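Local coordinates for protein digeranylgeranylglycerophospholipid reductase (Sulfolobus acidocaldarius, PDB 3ATR) that reduces the geranylgeranyl chains of archaeal glycerophospholipids to saturated phytanyl chains, using bound FAD, during membrane lipid biosynthesis, at residues A[38-43]-A[115-120]; A[48-53]-A[94-99]; A[21-26]-A[60-65]. All blocks are in the same frame, centred on the assembly; numbering follows the deposited sequence. Where two conformers were deposited one is given.

Contact 1 of 3, residues A[38-43]-A[115-120]; sequences KPWNRI and VEIWDL. With FDA (dihydroflavine-adenine dinucleotide), chain B.
Ile117 meets the indole of Trp40 with the ends of its branches. Its CG2 lies 3.7 Å from Trp40 CZ2, and its CD1 comes close to the same six-membered part of the ring. The isoleucine stands roughly perpendicular to the indole side chain. Trp40 was modelled in two conformers, so its ring contacts belong to one of them and are less certain. Helix 99-112 closes over both residues through Gln111.

Asp119 carries the polar part. Its CG sits between the backbone N and the carbonyl carbon (chi1 71°), which aims the carboxylate at segment 38-43. OD2 accepts the backbone N of Trp40 at 2.8 Å through its anti lone pair, with an N-H...O angle of 162°. The same OD2 lies at the indole edge, 3.3 Å from Trp40 CD1. Arg142 forms a salt bridge with this oxygen as well.

Leu120 N bonds to Lys38 O at 3.0 Å, nearly straight. Leu120 CD2 packs on the proline ring, 3.9 Å from Pro39 CD. The Lys38 side chain leaves the backbone away from segment 115-120 and runs extended along the adenosine ribose of the flavin cofactor, with CG 3.5 Å from FDA O2B. Its NZ forms a salt bridge with Asp45.

One carboxylate oxygen thus holds both the start of the 3-10 turn 40-42 and an arginine. This pairing probably favours the ionised form of Asp119 despite its burial.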
loop_
_atom_site.group_PDB
_atom_site.type_symbol
_atom_site.label_atom_id
_atom_site.label_comp_id
_atom_site.label_asym_id
_atom_site.label_seq_id
_atom_site.Cartn_x
_atom_site.Cartn_y
_atom_site.Cartn_z
ATOM N N LYS A 38 10.236 -15.234 -8.171
ATOM C CA LYS A 38 9.231 -16.302 -8.179
ATOM C C LYS A 38 9.125 -16.938 -9.549
ATOM O O LYS A 38 9.389 -16.257 -10.543
ATOM C CB LYS A 38 7.856 -15.766 -7.758
ATOM C CG LYS A 38 7.801 -15.362 -6.268
ATOM C CD LYS A 38 6.464 -14.748 -5.927
ATOM C CE LYS A 38 6.401 -14.346 -4.477
ATOM N NZ LYS A 38 5.102 -13.695 -4.121
ATOM N N PRO A 39 8.717 -18.241 -9.612
ATOM C CA PRO A 39 8.338 -18.780 -10.911
ATOM C C PRO A 39 7.067 -18.099 -11.412
ATOM O O PRO A 39 6.222 -17.694 -10.581
ATOM C CB PRO A 39 8.056 -20.277 -10.605
ATOM C CG PRO A 39 7.497 -20.232 -9.201
ATOM C CD PRO A 39 8.295 -19.130 -8.498
ATOM N N TRP A 40 6.954 -17.964 -12.737
ATOM C CA TRP A 40 5.813 -17.324 -13.409
ATOM C C TRP A 40 4.447 -17.587 -12.742
ATOM O O TRP A 40 3.710 -16.655 -12.433
ATOM C CB TRP A 40 5.773 -17.750 -14.895
ATOM C CG TRP A 40 6.273 -16.717 -15.888
ATOM C CD1 TRP A 40 7.494 -16.686 -16.515
ATOM C CD2 TRP A 40 5.544 -15.586 -16.384
ATOM N NE1 TRP A 40 7.563 -15.605 -17.361
ATOM C CE2 TRP A 40 6.381 -14.916 -17.303
ATOM C CE3 TRP A 40 4.262 -15.080 -16.144
ATOM C CZ2 TRP A 40 5.982 -13.759 -17.974
ATOM C CZ3 TRP A 40 3.857 -13.932 -16.820
ATOM C CH2 TRP A 40 4.720 -13.280 -17.717
ATOM N N ASN A 41 4.131 -18.861 -12.510
ATOM C CA ASN A 41 2.814 -19.271 -12.006
ATOM C C ASN A 41 2.536 -18.803 -10.575
ATOM O O ASN A 41 1.388 -18.864 -10.146
ATOM C CB ASN A 41 2.684 -20.816 -12.061
ATOM C CG ASN A 41 3.362 -21.482 -10.851
ATOM O OD1 ASN A 41 4.584 -21.494 -10.752
ATOM N ND2 ASN A 41 2.560 -21.986 -9.898
ATOM N N ARG A 42 3.572 -18.397 -9.835
ATOM C CA ARG A 42 3.396 -17.821 -8.504
ATOM C C ARG A 42 3.502 -16.300 -8.390
ATOM O O ARG A 42 3.231 -15.743 -7.304
ATOM C CB ARG A 42 4.375 -18.434 -7.495
ATOM C CG ARG A 42 4.206 -19.979 -7.268
ATOM C CD ARG A 42 5.137 -20.397 -6.114
ATOM N NE ARG A 42 4.963 -19.383 -5.098
ATOM C CZ ARG A 42 5.922 -18.822 -4.371
ATOM N NH1 ARG A 42 7.168 -19.274 -4.428
ATOM N NH2 ARG A 42 5.587 -17.834 -3.541
ATOM N N ILE A 43 3.897 -15.602 -9.463
ATOM C CA ILE A 43 4.065 -14.149 -9.304
ATOM C C ILE A 43 2.720 -13.534 -8.953
ATOM O O ILE A 43 1.691 -13.868 -9.592
ATOM C CB ILE A 43 4.643 -13.497 -10.575
ATOM C CG1 ILE A 43 6.051 -14.055 -10.800
ATOM C CG2 ILE A 43 4.632 -11.973 -10.406
ATOM C CD1 ILE A 43 6.691 -13.686 -12.138
ATOM N N VAL A 115 8.183 -6.063 -23.424
ATOM C CA VAL A 115 8.967 -6.183 -22.184
ATOM C C VAL A 115 9.566 -7.581 -22.026
ATOM O O VAL A 115 8.860 -8.564 -22.195
ATOM C CB VAL A 115 8.144 -5.758 -20.925
ATOM C CG1 VAL A 115 8.985 -5.879 -19.666
ATOM C CG2 VAL A 115 7.662 -4.278 -21.100
ATOM N N GLU A 116 10.874 -7.657 -21.789
ATOM C CA GLU A 116 11.484 -8.951 -21.504
ATOM C C GLU A 116 11.244 -9.287 -20.008
ATOM O O GLU A 116 11.427 -8.433 -19.125
ATOM C CB GLU A 116 12.967 -8.911 -21.832
ATOM C CG GLU A 116 13.668 -10.211 -21.514
ATOM C CD GLU A 116 14.789 -10.504 -22.440
ATOM O OE1 GLU A 116 15.354 -9.524 -23.016
ATOM O OE2 GLU A 116 15.088 -11.721 -22.581
ATOM N N ILE A 117 10.799 -10.514 -19.725
ATOM C CA ILE A 117 10.521 -10.905 -18.344
ATOM C C ILE A 117 11.257 -12.181 -17.999
ATOM O O ILE A 117 11.082 -13.206 -18.700
ATOM C CB ILE A 117 8.997 -11.092 -18.116
ATOM C CG1 ILE A 117 8.245 -9.775 -18.445
ATOM C CG2 ILE A 117 8.728 -11.565 -16.704
ATOM C CD1 ILE A 117 6.735 -9.883 -18.434
ATOM N N TRP A 118 12.103 -12.127 -16.962
ATOM C CA TRP A 118 12.739 -13.355 -16.448
ATOM C C TRP A 118 12.218 -13.690 -15.059
ATOM O O TRP A 118 12.478 -12.937 -14.117
ATOM C CB TRP A 118 14.261 -13.204 -16.325
ATOM C CG TRP A 118 14.946 -12.839 -17.608
ATOM C CD1 TRP A 118 14.443 -12.940 -18.868
ATOM C CD2 TRP A 118 16.290 -12.397 -17.743
ATOM N NE1 TRP A 118 15.382 -12.550 -19.786
ATOM C CE2 TRP A 118 16.519 -12.176 -19.117
ATOM C CE3 TRP A 118 17.311 -12.106 -16.824
ATOM C CZ2 TRP A 118 17.749 -11.722 -19.610
ATOM C CZ3 TRP A 118 18.535 -11.634 -17.311
ATOM C CH2 TRP A 118 18.735 -11.448 -18.691
ATOM N N ASP A 119 11.550 -14.831 -14.947
ATOM C CA ASP A 119 11.135 -15.349 -13.637
ATOM C C ASP A 119 12.292 -16.146 -13.023
ATOM O O ASP A 119 13.351 -16.286 -13.657
ATOM C CB ASP A 119 9.870 -16.201 -13.779
ATOM C CG ASP A 119 10.103 -17.544 -14.483
ATOM O OD1 ASP A 119 11.080 -17.710 -15.270
ATOM O OD2 ASP A 119 9.253 -18.441 -14.275
ATOM N N LEU A 120 12.094 -16.650 -11.801
ATOM C CA LEU A 120 13.128 -17.356 -11.032
ATOM C C LEU A 120 14.465 -16.618 -11.064
ATOM O O LEU A 120 15.545 -17.262 -11.121
ATOM C CB LEU A 120 13.311 -18.803 -11.536
ATOM C CG LEU A 120 12.165 -19.778 -11.194
ATOM C CD1 LEU A 120 12.496 -21.200 -11.717
ATOM C CD2 LEU A 120 11.936 -19.837 -9.698
HETATM P PA FDA B . 4.752 -7.492 -3.925
HETATM O O1A FDA B . 5.276 -7.977 -2.602
HETATM O O2A FDA B . 3.410 -8.000 -4.387
HETATM O O5B FDA B . 5.716 -7.937 -5.100
HETATM C C5B FDA B . 7.174 -7.806 -4.940
HETATM C C4B FDA B . 7.843 -8.826 -5.857
HETATM O O4B FDA B . 9.261 -8.649 -5.820
HETATM C C3B FDA B . 7.572 -10.270 -5.433
HETATM O O3B FDA B . 6.856 -10.949 -6.483
HETATM C C2B FDA B . 8.955 -10.834 -5.146
HETATM O O2B FDA B . 9.169 -12.168 -5.593
HETATM C C1B FDA B . 9.892 -9.934 -5.932
HETATM N N9A FDA B . 11.229 -9.722 -5.344
HETATM C C8A FDA B . 11.520 -9.223 -4.111
HETATM N N7A FDA B . 12.872 -9.062 -4.023
HETATM C C5A FDA B . 13.393 -9.397 -5.250
HETATM C C6A FDA B . 14.680 -9.433 -5.765
HETATM N N6A FDA B . 15.754 -9.082 -4.992
HETATM N N1A FDA B . 14.850 -9.863 -7.054
HETATM C C2A FDA B . 13.806 -10.237 -7.855
HETATM N N3A FDA B . 12.533 -10.194 -7.353
HETATM C C4A FDA B . 12.344 -9.805 -6.065
HETATM N N1 FDA B . -3.815 -4.246 -0.431
HETATM C C2 FDA B . -4.953 -4.177 -1.133
HETATM O O2 FDA B . -4.946 -3.389 -2.095
HETATM N N3 FDA B . -6.072 -4.920 -0.809
HETATM C C4 FDA B . -6.089 -5.783 0.226
HETATM O O4 FDA B . -7.102 -6.441 0.497
HETATM C C4X FDA B . -4.899 -5.904 1.069
HETATM N N5 FDA B . -4.860 -6.726 2.151
HETATM C C5X FDA B . -3.621 -7.127 2.559
HETATM C C6 FDA B . -3.562 -8.229 3.425
HETATM C C7 FDA B . -2.315 -8.714 3.857
HETATM C C7M FDA B . -2.280 -9.973 4.745
HETATM C C8 FDA B . -1.178 -8.056 3.457
HETATM C C8M FDA B . 0.207 -8.565 3.880
HETATM C C9 FDA B . -1.202 -6.917 2.593
HETATM C C9A FDA B . -2.461 -6.447 2.127
HETATM N N10 FDA B . -2.545 -5.287 1.274
HETATM C C10 FDA B . -3.740 -5.098 0.623
HETATM C "C1'" FDA B . -1.305 -4.743 0.666
HETATM C "C2'" FDA B . -0.954 -5.289 -0.739
HETATM O "O2'" FDA B . -0.974 -6.717 -0.738
HETATM C "C3'" FDA B . 0.447 -4.804 -1.125
HETATM O "O3'" FDA B . 0.526 -3.411 -0.758
HETATM C "C4'" FDA B . 0.764 -4.910 -2.610
HETATM O "O4'" FDA B . 0.485 -6.247 -3.056
HETATM C "C5'" FDA B . 2.269 -4.643 -2.784
HETATM O "O5'" FDA B . 2.581 -4.750 -4.190
HETATM P P FDA B . 4.115 -4.724 -4.620
HETATM O O1P FDA B . 4.165 -4.995 -6.120
HETATM O O2P FDA B . 4.707 -3.459 -4.053
HETATM O O3P FDA B . 4.848 -5.904 -3.759
#

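Contact 2 of 3, residues A[48-53]-A[94-99]; sequences CGDAVS and GFELNA. With FDA (dihydroflavine-adenine dinucleotide), chain B; DD9 (nonane), chain C.
Strand 51-53 runs antiparallel to strand 94-97 with an axis angle of 154°, and Val52 and Phe95 form the hydrogen-bonded pair. Val52 N lies 3.0 Å from Phe95 O, and Phe95 N lies 2.9 Å from Val52 O. Leu97 N also bonds to Asp50 O. Ala51 with Glu96, and Ser53 with Gly94, are non-hydrogen-bonded pairs.

On the face of Val52 and Phe95, Val52 CG2 touches Leu97 CD1 at 4.0 Å. The Phe95 ring meets Phe57 edge-to-face. The opposite face holds Ala51 and Glu96. The Glu96 chain bends at chi2 (-65°), which folds its carboxylate back over the turn before the strand. OE1 comes to 2.5 Å from Gly49 O. OE2 lies 4.5 Å from Asp50 OD2, two acids close together, and Lys222 forms salt bridges with both. With an alanine in place of Glu96, Lys222 would probably keep only Asp50 of this acid pair, and Gly49 O would lose its close carboxylate neighbour. A water links Asp50 OD2 to Ala99 N.

Gly94 has no CB, and one would run into C2 of the bound nonane. At Gly49 a CB would clash with FDA O4. Ser53 caps helix 54-59 through His56 N.

The outer strand also reads the flavin. FDA N3 donates to Ala51 O at 2.7 Å, and Ala51 N donates to FDA O4 at 3.2 Å. This is an active-site wall of a flavoprotein reductase: one edge strand grips the pyrimidine side of the isoalloxazine, while the nonane beside it is consistent with the path of a lipid chain.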
loop_
_atom_site.group_PDB
_atom_site.type_symbol
_atom_site.label_atom_id
_atom_site.label_comp_id
_atom_site.label_asym_id
_atom_site.label_seq_id
_atom_site.Cartn_x
_atom_site.Cartn_y
_atom_site.Cartn_z
ATOM N N CYS A 48 -2.544 -11.450 0.907
ATOM C CA CYS A 48 -3.230 -10.205 0.682
ATOM C C CYS A 48 -4.722 -10.532 0.876
ATOM O O CYS A 48 -5.110 -11.696 0.806
ATOM C CB CYS A 48 -3.022 -9.739 -0.772
ATOM S SG CYS A 48 -3.719 -8.037 -1.063
ATOM N N GLY A 49 -5.495 -9.508 1.206
ATOM C CA GLY A 49 -6.944 -9.608 1.278
ATOM C C GLY A 49 -7.535 -9.668 -0.122
ATOM O O GLY A 49 -8.676 -10.102 -0.290
ATOM N N ASP A 50 -6.762 -9.209 -1.122
ATOM C CA ASP A 50 -7.149 -9.292 -2.546
ATOM C C ASP A 50 -8.268 -8.340 -2.977
ATOM O O ASP A 50 -8.777 -8.492 -4.068
ATOM C CB ASP A 50 -7.492 -10.696 -3.014
ATOM C CG ASP A 50 -6.320 -11.684 -2.865
ATOM O OD1 ASP A 50 -5.154 -11.293 -2.907
ATOM O OD2 ASP A 50 -6.606 -12.860 -2.707
ATOM N N ALA A 51 -8.539 -7.314 -2.184
ATOM C CA ALA A 51 -9.605 -6.344 -2.485
ATOM C C ALA A 51 -9.054 -5.040 -3.028
ATOM O O ALA A 51 -8.205 -4.395 -2.382
ATOM C CB ALA A 51 -10.426 -6.069 -1.251
ATOM N N VAL A 52 -9.573 -4.629 -4.182
ATOM C CA VAL A 52 -9.090 -3.409 -4.835
ATOM C C VAL A 52 -10.291 -2.652 -5.398
ATOM O O VAL A 52 -11.118 -3.220 -6.094
ATOM C CB VAL A 52 -8.057 -3.696 -5.971
ATOM C CG1 VAL A 52 -7.452 -2.349 -6.518
ATOM C CG2 VAL A 52 -6.933 -4.609 -5.494
ATOM N N SER A 53 -10.347 -1.350 -5.165
ATOM C CA SER A 53 -11.485 -0.583 -5.679
ATOM C C SER A 53 -11.471 -0.479 -7.190
ATOM O O SER A 53 -10.416 -0.423 -7.817
ATOM C CB SER A 53 -11.521 0.854 -5.083
ATOM O OG SER A 53 -10.562 1.639 -5.745
ATOM N N GLY A 94 -15.926 -2.520 -6.316
ATOM C CA GLY A 94 -14.562 -3.026 -6.266
ATOM C C GLY A 94 -14.513 -4.462 -6.687
ATOM O O GLY A 94 -15.519 -5.048 -7.112
ATOM N N PHE A 95 -13.325 -5.034 -6.564
ATOM C CA PHE A 95 -13.107 -6.373 -7.041
ATOM C C PHE A 95 -12.392 -7.156 -5.951
ATOM O O PHE A 95 -11.451 -6.659 -5.364
ATOM C CB PHE A 95 -12.213 -6.326 -8.279
ATOM C CG PHE A 95 -12.737 -5.431 -9.364
ATOM C CD1 PHE A 95 -13.886 -5.799 -10.082
ATOM C CD2 PHE A 95 -12.100 -4.226 -9.672
ATOM C CE1 PHE A 95 -14.376 -4.996 -11.121
ATOM C CE2 PHE A 95 -12.591 -3.397 -10.685
ATOM C CZ PHE A 95 -13.722 -3.762 -11.403
ATOM N N GLU A 96 -12.861 -8.373 -5.722
ATOM C CA GLU A 96 -12.069 -9.444 -5.063
ATOM C C GLU A 96 -11.384 -10.305 -6.126
ATOM O O GLU A 96 -12.032 -11.019 -6.933
ATOM C CB GLU A 96 -12.946 -10.293 -4.145
ATOM C CG GLU A 96 -12.805 -9.958 -2.710
ATOM C CD GLU A 96 -11.410 -10.262 -2.180
ATOM O OE1 GLU A 96 -10.958 -9.555 -1.269
ATOM O OE2 GLU A 96 -10.773 -11.208 -2.679
ATOM N N LEU A 97 -10.063 -10.179 -6.169
ATOM C CA LEU A 97 -9.244 -10.690 -7.254
ATOM C C LEU A 97 -8.683 -12.047 -6.977
ATOM O O LEU A 97 -8.469 -12.417 -5.810
ATOM C CB LEU A 97 -8.021 -9.766 -7.442
ATOM C CG LEU A 97 -8.335 -8.329 -7.865
ATOM C CD1 LEU A 97 -7.075 -7.603 -8.092
ATOM C CD2 LEU A 97 -9.048 -8.411 -9.146
ATOM N N ASN A 98 -8.431 -12.800 -8.053
ATOM C CA ASN A 98 -7.429 -13.847 -8.013
ATOM C C ASN A 98 -6.153 -13.078 -8.360
ATOM O O ASN A 98 -5.887 -12.780 -9.543
ATOM C CB ASN A 98 -7.723 -14.976 -9.035
ATOM C CG ASN A 98 -6.703 -16.118 -8.954
ATOM O OD1 ASN A 98 -5.497 -15.870 -8.859
ATOM N ND2 ASN A 98 -7.173 -17.360 -8.996
ATOM N N ALA A 99 -5.412 -12.684 -7.332
ATOM C CA ALA A 99 -4.326 -11.693 -7.536
ATOM C C ALA A 99 -3.224 -12.239 -8.484
ATOM O O ALA A 99 -2.800 -11.535 -9.416
ATOM C CB ALA A 99 -3.742 -11.215 -6.173
HETATM P PA FDA B . 4.752 -7.492 -3.925
HETATM O O1A FDA B . 5.276 -7.977 -2.602
HETATM O O2A FDA B . 3.410 -8.000 -4.387
HETATM O O5B FDA B . 5.716 -7.937 -5.100
HETATM C C5B FDA B . 7.174 -7.806 -4.940
HETATM C C4B FDA B . 7.843 -8.826 -5.857
HETATM O O4B FDA B . 9.261 -8.649 -5.820
HETATM C C3B FDA B . 7.572 -10.270 -5.433
HETATM O O3B FDA B . 6.856 -10.949 -6.483
HETATM C C2B FDA B . 8.955 -10.834 -5.146
HETATM O O2B FDA B . 9.169 -12.168 -5.593
HETATM C C1B FDA B . 9.892 -9.934 -5.932
HETATM N N9A FDA B . 11.229 -9.722 -5.344
HETATM C C8A FDA B . 11.520 -9.223 -4.111
HETATM N N7A FDA B . 12.872 -9.062 -4.023
HETATM C C5A FDA B . 13.393 -9.397 -5.250
HETATM C C6A FDA B . 14.680 -9.433 -5.765
HETATM N N6A FDA B . 15.754 -9.082 -4.992
HETATM N N1A FDA B . 14.850 -9.863 -7.054
HETATM C C2A FDA B . 13.806 -10.237 -7.855
HETATM N N3A FDA B . 12.533 -10.194 -7.353
HETATM C C4A FDA B . 12.344 -9.805 -6.065
HETATM N N1 FDA B . -3.815 -4.246 -0.431
HETATM C C2 FDA B . -4.953 -4.177 -1.133
HETATM O O2 FDA B . -4.946 -3.389 -2.095
HETATM N N3 FDA B . -6.072 -4.920 -0.809
HETATM C C4 FDA B . -6.089 -5.783 0.226
HETATM O O4 FDA B . -7.102 -6.441 0.497
HETATM C C4X FDA B . -4.899 -5.904 1.069
HETATM N N5 FDA B . -4.860 -6.726 2.151
HETATM C C5X FDA B . -3.621 -7.127 2.559
HETATM C C6 FDA B . -3.562 -8.229 3.425
HETATM C C7 FDA B . -2.315 -8.714 3.857
HETATM C C7M FDA B . -2.280 -9.973 4.745
HETATM C C8 FDA B . -1.178 -8.056 3.457
HETATM C C8M FDA B . 0.207 -8.565 3.880
HETATM C C9 FDA B . -1.202 -6.917 2.593
HETATM C C9A FDA B . -2.461 -6.447 2.127
HETATM N N10 FDA B . -2.545 -5.287 1.274
HETATM C C10 FDA B . -3.740 -5.098 0.623
HETATM C "C1'" FDA B . -1.305 -4.743 0.666
HETATM C "C2'" FDA B . -0.954 -5.289 -0.739
HETATM O "O2'" FDA B . -0.974 -6.717 -0.738
HETATM C "C3'" FDA B . 0.447 -4.804 -1.125
HETATM O "O3'" FDA B . 0.526 -3.411 -0.758
HETATM C "C4'" FDA B . 0.764 -4.910 -2.610
HETATM O "O4'" FDA B . 0.485 -6.247 -3.056
HETATM C "C5'" FDA B . 2.269 -4.643 -2.784
HETATM O "O5'" FDA B . 2.581 -4.750 -4.190
HETATM P P FDA B . 4.115 -4.724 -4.620
HETATM O O1P FDA B . 4.165 -4.995 -6.120
HETATM O O2P FDA B . 4.707 -3.459 -4.053
HETATM O O3P FDA B . 4.848 -5.904 -3.759
HETATM C C1 DD9 C . -14.883 -1.513 -2.725
HETATM C C2 DD9 C . -13.571 -2.260 -2.527
HETATM C C3 DD9 C . -12.580 -1.308 -1.891
HETATM C C4 DD9 C . -11.231 -1.992 -1.723
HETATM C C5 DD9 C . -11.030 -2.390 -0.269
HETATM C C6 DD9 C . -9.575 -2.102 0.107
HETATM C C7 DD9 C . -9.252 -2.292 1.586
HETATM C C8 DD9 C . -8.293 -3.482 1.626
HETATM C C9 DD9 C . -7.165 -3.487 2.630
HETATM O O HOH W 1 -5.465 -14.168 -4.842
#

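Contact 3 of 3, residues A[21-26]-A[60-65]; sequences AAYQLS and LGMPYP
Tyr23 on helix 16-25 reaches across to Met62 and Pro63. Its CG stands anti to the backbone N (chi1 -177°), which sends the ring out from the helix toward the loop. Met62 CE lies 3.7 Å from Tyr23 CD2. Met62 SD is 4.8 Å from the centre of the Tyr23 ring and 43° off its normal, an oblique Met-aromatic contact. The tyrosine and methionine side chains run side by side but point opposite ways. The methionine chain bends at chi2 (85°), and this folds its end alongside the ring. Farther out, Tyr23 OH meets the proline ring 3.8 Å from Pro63 CD. Arg113 adds a cation-pi contact to the same tyrosine, and helix 99-112 packs on it through Val106 and Glu109.

Gln24 follows on the same side of the helix. Its NE2 lies 3.7 Å from Met62 SD, so the sulfur has the amide as well as the tyrosine ring for neighbours. The same NE2 is 4.4 Å from Leu60 O. No hydrogen bond joins the two segments.

Helix 54-59 ends in a Schellman motif at Gly61, whose positive phi suits glycine. The loop that follows packs against helix 16-25. Gly13 and Gly15 lie just before that helix and Gly18 in its first turn, a GxGxxG-like pattern. Phe16 and Ala17 at its start bind FAD. It is consistent with the first helix of a Rossmann-type dinucleotide-binding fold.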
loop_
_atom_site.group_PDB
_atom_site.type_symbol
_atom_site.label_atom_id
_atom_site.label_comp_id
_atom_site.label_asym_id
_atom_site.label_seq_id
_atom_site.Cartn_x
_atom_site.Cartn_y
_atom_site.Cartn_z
ATOM N N ALA A 21 4.426 -0.873 -13.642
ATOM C CA ALA A 21 5.462 -0.075 -14.268
ATOM C C ALA A 21 5.801 -0.643 -15.671
ATOM O O ALA A 21 5.966 0.128 -16.655
ATOM C CB ALA A 21 6.729 0.002 -13.364
ATOM N N ALA A 22 5.906 -1.961 -15.772
ATOM C CA ALA A 22 6.282 -2.584 -17.053
ATOM C C ALA A 22 5.192 -2.321 -18.102
ATOM O O ALA A 22 5.476 -2.002 -19.275
ATOM C CB ALA A 22 6.449 -4.133 -16.856
ATOM N N TYR A 23 3.947 -2.537 -17.686
ATOM C CA TYR A 23 2.828 -2.327 -18.583
ATOM C C TYR A 23 2.825 -0.868 -19.098
ATOM O O TYR A 23 2.662 -0.583 -20.301
ATOM C CB TYR A 23 1.586 -2.626 -17.797
ATOM C CG TYR A 23 0.293 -2.527 -18.575
ATOM C CD1 TYR A 23 -0.196 -3.607 -19.282
ATOM C CD2 TYR A 23 -0.453 -1.346 -18.565
ATOM C CE1 TYR A 23 -1.438 -3.506 -19.987
ATOM C CE2 TYR A 23 -1.670 -1.239 -19.244
ATOM C CZ TYR A 23 -2.151 -2.305 -19.954
ATOM O OH TYR A 23 -3.366 -2.169 -20.624
ATOM N N GLN A 24 2.949 0.058 -18.166
ATOM C CA GLN A 24 2.897 1.475 -18.499
ATOM C C GLN A 24 4.079 1.976 -19.329
ATOM O O GLN A 24 3.907 2.929 -20.110
ATOM C CB GLN A 24 2.761 2.332 -17.263
ATOM C CG GLN A 24 1.474 2.032 -16.454
ATOM C CD GLN A 24 0.251 2.599 -17.070
ATOM O OE1 GLN A 24 0.286 3.170 -18.176
ATOM N NE2 GLN A 24 -0.870 2.475 -16.355
ATOM N N LEU A 25 5.259 1.380 -19.136
ATOM C CA LEU A 25 6.468 1.760 -19.895
ATOM C C LEU A 25 6.533 1.135 -21.295
ATOM O O LEU A 25 7.328 1.550 -22.102
ATOM C CB LEU A 25 7.715 1.308 -19.109
ATOM C CG LEU A 25 8.292 2.260 -18.065
ATOM C CD1 LEU A 25 9.297 1.569 -17.163
ATOM C CD2 LEU A 25 8.969 3.456 -18.736
ATOM N N SER A 26 5.733 0.091 -21.537
ATOM C CA SER A 26 5.825 -0.706 -22.742
ATOM C C SER A 26 5.384 0.080 -23.968
ATOM O O SER A 26 4.580 1.032 -23.886
ATOM C CB SER A 26 5.025 -2.034 -22.606
ATOM O OG SER A 26 3.629 -1.825 -22.539
ATOM N N LEU A 60 -6.500 5.280 -13.494
ATOM C CA LEU A 60 -5.363 5.020 -14.411
ATOM C C LEU A 60 -5.808 4.502 -15.761
ATOM O O LEU A 60 -4.953 4.196 -16.623
ATOM C CB LEU A 60 -4.368 3.979 -13.818
ATOM C CG LEU A 60 -3.838 4.351 -12.458
ATOM C CD1 LEU A 60 -3.031 3.190 -11.868
ATOM C CD2 LEU A 60 -3.037 5.688 -12.498
ATOM N N GLY A 61 -7.126 4.393 -15.936
ATOM C CA GLY A 61 -7.725 3.667 -17.081
ATOM C C GLY A 61 -7.045 2.289 -17.216
ATOM O O GLY A 61 -6.753 1.866 -18.337
ATOM N N MET A 62 -6.806 1.591 -16.092
ATOM C CA MET A 62 -6.181 0.238 -16.110
ATOM C C MET A 62 -7.295 -0.783 -16.417
ATOM O O MET A 62 -8.466 -0.551 -16.031
ATOM C CB MET A 62 -5.513 -0.107 -14.772
ATOM C CG MET A 62 -4.408 -1.181 -14.837
ATOM S SD MET A 62 -2.815 -0.459 -15.279
ATOM C CE MET A 62 -1.694 -1.843 -15.101
ATOM N N PRO A 63 -6.953 -1.896 -17.123
ATOM C CA PRO A 63 -8.020 -2.843 -17.503
ATOM C C PRO A 63 -8.607 -3.465 -16.235
ATOM O O PRO A 63 -7.849 -3.702 -15.284
ATOM C CB PRO A 63 -7.261 -3.933 -18.287
ATOM C CG PRO A 63 -5.798 -3.833 -17.792
ATOM C CD PRO A 63 -5.633 -2.337 -17.611
ATOM N N TYR A 64 -9.924 -3.694 -16.221
ATOM C CA TYR A 64 -10.598 -4.408 -15.136
ATOM C C TYR A 64 -10.206 -5.891 -15.169
ATOM O O TYR A 64 -10.020 -6.475 -16.244
ATOM C CB TYR A 64 -12.149 -4.317 -15.234
ATOM C CG TYR A 64 -12.748 -2.919 -15.161
ATOM C CD1 TYR A 64 -12.070 -1.878 -14.523
ATOM C CD2 TYR A 64 -14.011 -2.650 -15.694
ATOM C CE1 TYR A 64 -12.606 -0.590 -14.450
ATOM C CE2 TYR A 64 -14.562 -1.353 -15.642
ATOM C CZ TYR A 64 -13.837 -0.332 -15.023
ATOM O OH TYR A 64 -14.342 0.943 -14.914
ATOM N N PRO A 65 -10.116 -6.510 -13.985
ATOM C CA PRO A 65 -10.056 -7.960 -13.911
ATOM C C PRO A 65 -11.324 -8.554 -14.516
ATOM O O PRO A 65 -12.413 -7.974 -14.359
ATOM C CB PRO A 65 -10.036 -8.247 -12.402
ATOM C CG PRO A 65 -10.350 -6.934 -11.725
ATOM C CD PRO A 65 -10.047 -5.848 -12.668
#

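Overall arrangement
Contact 2 is fully buried. Contact 1 is partly buried, and contact 3 lies at the surface. Contacts 1 and 2 both touch the flavin cofactor, 1 at its adenosine ribose and 2 at its isoalloxazine. Helix 99-112 packs on contacts 1 and 3, and helix 54-59 borders 2 and 3. Contact 2 relies on strand pairing and buried acids. Contact 1 combines one backbone hydrogen bond, one carboxylate and apolar packing, and contact 3 is packing without hydrogen bonds. Contact 3 touches both others: Val115 packs on Ala22 and Ser26, and Pro65 packs on Phe95 and Leu97. Along the chain, contact 2 is nested inside the loop closed by contact 1, while contact 3 crosses both.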